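Local coordinates for protein aldo-keto reductase 1 (Coptotermes gestroi, PDB 5KET) that probably works as an NADP-dependent oxidoreductase of the aldo/keto reductase family, with the cofactor bound in its TIM barrel, at residues V195-Y200 with R270-R275. Residues are numbered along the deposited sequence; the frame is centred on the assembly and turned at random.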
# COMPACT_ATOMS: atom_id res chain seq x y z
N VAL A 195 -2.98 -4.21 -2.06
CA VAL A 195 -4.41 -4.14 -1.83
C VAL A 195 -4.66 -4.23 -0.33
O VAL A 195 -3.78 -4.59 0.45
CB VAL A 195 -5.18 -5.27 -2.56
CG1 VAL A 195 -5.18 -5.03 -4.06
CG2 VAL A 195 -4.56 -6.60 -2.22
N GLU A 196 -5.88 -3.89 0.06
CA GLU A 196 -6.30 -4.08 1.44
C GLU A 196 -6.35 -5.58 1.76
O GLU A 196 -6.84 -6.38 0.95
CB GLU A 196 -7.65 -3.39 1.65
CG GLU A 196 -8.56 -3.91 2.73
CD GLU A 196 -9.80 -3.07 2.90
OE1 GLU A 196 -10.16 -2.28 1.98
OE2 GLU A 196 -10.47 -3.20 3.95
N LEU A 197 -5.85 -5.94 2.95
CA LEU A 197 -5.70 -7.34 3.32
C LEU A 197 -5.37 -7.45 4.80
O LEU A 197 -4.42 -6.81 5.28
CB LEU A 197 -4.60 -8.00 2.47
CG LEU A 197 -4.45 -9.52 2.38
CD1 LEU A 197 -3.61 -9.90 1.17
CD2 LEU A 197 -3.83 -10.12 3.64
N ASN A 198 -6.13 -8.28 5.50
CA ASN A 198 -5.91 -8.64 6.90
C ASN A 198 -6.75 -9.89 7.18
O ASN A 198 -7.28 -10.51 6.25
CB ASN A 198 -6.26 -7.47 7.83
CG ASN A 198 -7.65 -6.94 7.60
OD1 ASN A 198 -8.59 -7.70 7.35
ND2 ASN A 198 -7.80 -5.62 7.69
N VAL A 199 -6.88 -10.27 8.45
CA VAL A 199 -7.60 -11.50 8.73
C VAL A 199 -9.10 -11.35 8.51
O VAL A 199 -9.80 -12.36 8.36
CB VAL A 199 -7.33 -12.02 10.16
CG1 VAL A 199 -5.84 -12.25 10.37
CG2 VAL A 199 -7.93 -11.08 11.19
N TYR A 200 -9.62 -10.12 8.49
CA TYR A 200 -11.02 -9.91 8.15
C TYR A 200 -11.27 -9.81 6.65
O TYR A 200 -12.43 -9.87 6.23
CB TYR A 200 -11.55 -8.65 8.85
CG TYR A 200 -11.79 -8.82 10.33
CD1 TYR A 200 -11.77 -10.09 10.91
CD2 TYR A 200 -12.03 -7.72 11.15
CE1 TYR A 200 -11.98 -10.26 12.27
CE2 TYR A 200 -12.26 -7.88 12.51
CZ TYR A 200 -12.22 -9.15 13.06
OH TYR A 200 -12.44 -9.31 14.40
N ARG A 270 1.63 -11.51 11.45
CA ARG A 270 2.23 -12.80 11.19
C ARG A 270 1.39 -13.63 10.23
O ARG A 270 1.93 -14.24 9.30
CB ARG A 270 2.40 -13.54 12.51
CG ARG A 270 3.03 -14.86 12.30
CD ARG A 270 4.59 -14.66 12.30
NE ARG A 270 5.23 -15.40 11.20
CZ ARG A 270 6.50 -15.76 11.13
NH1 ARG A 270 7.34 -15.55 12.14
NH2 ARG A 270 6.95 -16.41 10.10
N HIS A 271 0.07 -13.67 10.45
CA HIS A 271 -0.80 -14.47 9.59
C HIS A 271 -0.65 -14.08 8.13
O HIS A 271 -0.64 -14.94 7.25
CB HIS A 271 -2.27 -14.34 10.00
CG HIS A 271 -3.16 -15.28 9.24
ND1 HIS A 271 -4.51 -15.08 9.09
CD2 HIS A 271 -2.87 -16.43 8.59
CE1 HIS A 271 -5.02 -16.07 8.38
NE2 HIS A 271 -4.05 -16.90 8.06
N CYS A 272 -0.55 -12.78 7.86
CA CYS A 272 -0.29 -12.35 6.50
C CYS A 272 1.09 -12.80 6.04
O CYS A 272 1.24 -13.37 4.95
CB CYS A 272 -0.41 -10.83 6.40
SG CYS A 272 -1.99 -10.20 6.93
N MET A 273 2.12 -12.58 6.87
CA MET A 273 3.49 -12.79 6.42
C MET A 273 3.74 -14.25 6.06
O MET A 273 4.44 -14.55 5.09
CB MET A 273 4.47 -12.34 7.49
CG MET A 273 4.25 -10.93 7.97
SD MET A 273 4.83 -10.79 9.66
CE MET A 273 6.55 -10.49 9.39
N GLN A 274 3.17 -15.17 6.83
CA GLN A 274 3.44 -16.57 6.51
C GLN A 274 2.73 -17.03 5.25
O GLN A 274 2.91 -18.19 4.86
CB GLN A 274 3.06 -17.47 7.68
CG GLN A 274 3.99 -17.37 8.88
CD GLN A 274 3.42 -18.10 10.08
OE1 GLN A 274 2.46 -18.86 9.93
NE2 GLN A 274 4.03 -17.91 11.27
N ARG A 275 1.93 -16.18 4.61
CA ARG A 275 1.42 -16.45 3.27
C ARG A 275 2.32 -15.83 2.21
O ARG A 275 1.88 -15.62 1.07
CB ARG A 275 -0.02 -15.95 3.13
CG ARG A 275 -0.90 -16.22 4.35
CD ARG A 275 -2.37 -16.43 3.99
NE ARG A 275 -3.05 -15.20 3.62
CZ ARG A 275 -3.66 -15.00 2.47
NH1 ARG A 275 -3.68 -15.95 1.54
NH2 ARG A 275 -4.26 -13.84 2.23
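Leu197 and Cys272 make the apolar centre of this contact, where the chain leaving strand 192-196 passes over the last turn of helix 264-273. Leu197 CD2 sits 3.8 Å from Cys272 SG, and the sulfur also lies 4.2 Å from the CA of Asn198, so it packs against both side chain and backbone. Leu197 CG stands anti to the backbone N (chi1 -165°), which carries the branched end out to the helix. From the opposite direction comes Arg275, just beyond the helical residues; its chain bends at chi3 (-74°), and its NH2 lies near both leucine methyls, 4.0 Å from Leu197 CD2 and 4.1 Å from Leu197 CD1. CD2 meets the guanidinium at its edge, near the plane, rather than over a face.

A second van der Waals contact lies two residues on in the loop and one back in the helix. Val199 CG1 approaches His271 in the plane of the imidazole, at the ring edge, 3.4 Å from ND1. Val305 and Leu308 of helix 302-310 also touch this histidine side chain.

The amide of Asn198 is held at both ends. The residue sets out away from the helix at CB; its ND2 donates to the carbonyl O of Ala221, an NADP-binding residue, while Asn198 OD1 accepts a weak bond from Tyr200 N at 2.9 Å, bent to 125°. On the helix side, Arg275 N bonds to Cys272 O at 2.9 Å.

Leu197 also rests on Val217 and Ala219 of strand 216-220, and Cys272 on Val279 of strand 278-279. This is packing of a strand-end loop on an outer helix of the parallel eight-stranded TIM barrel, beside its NADP site.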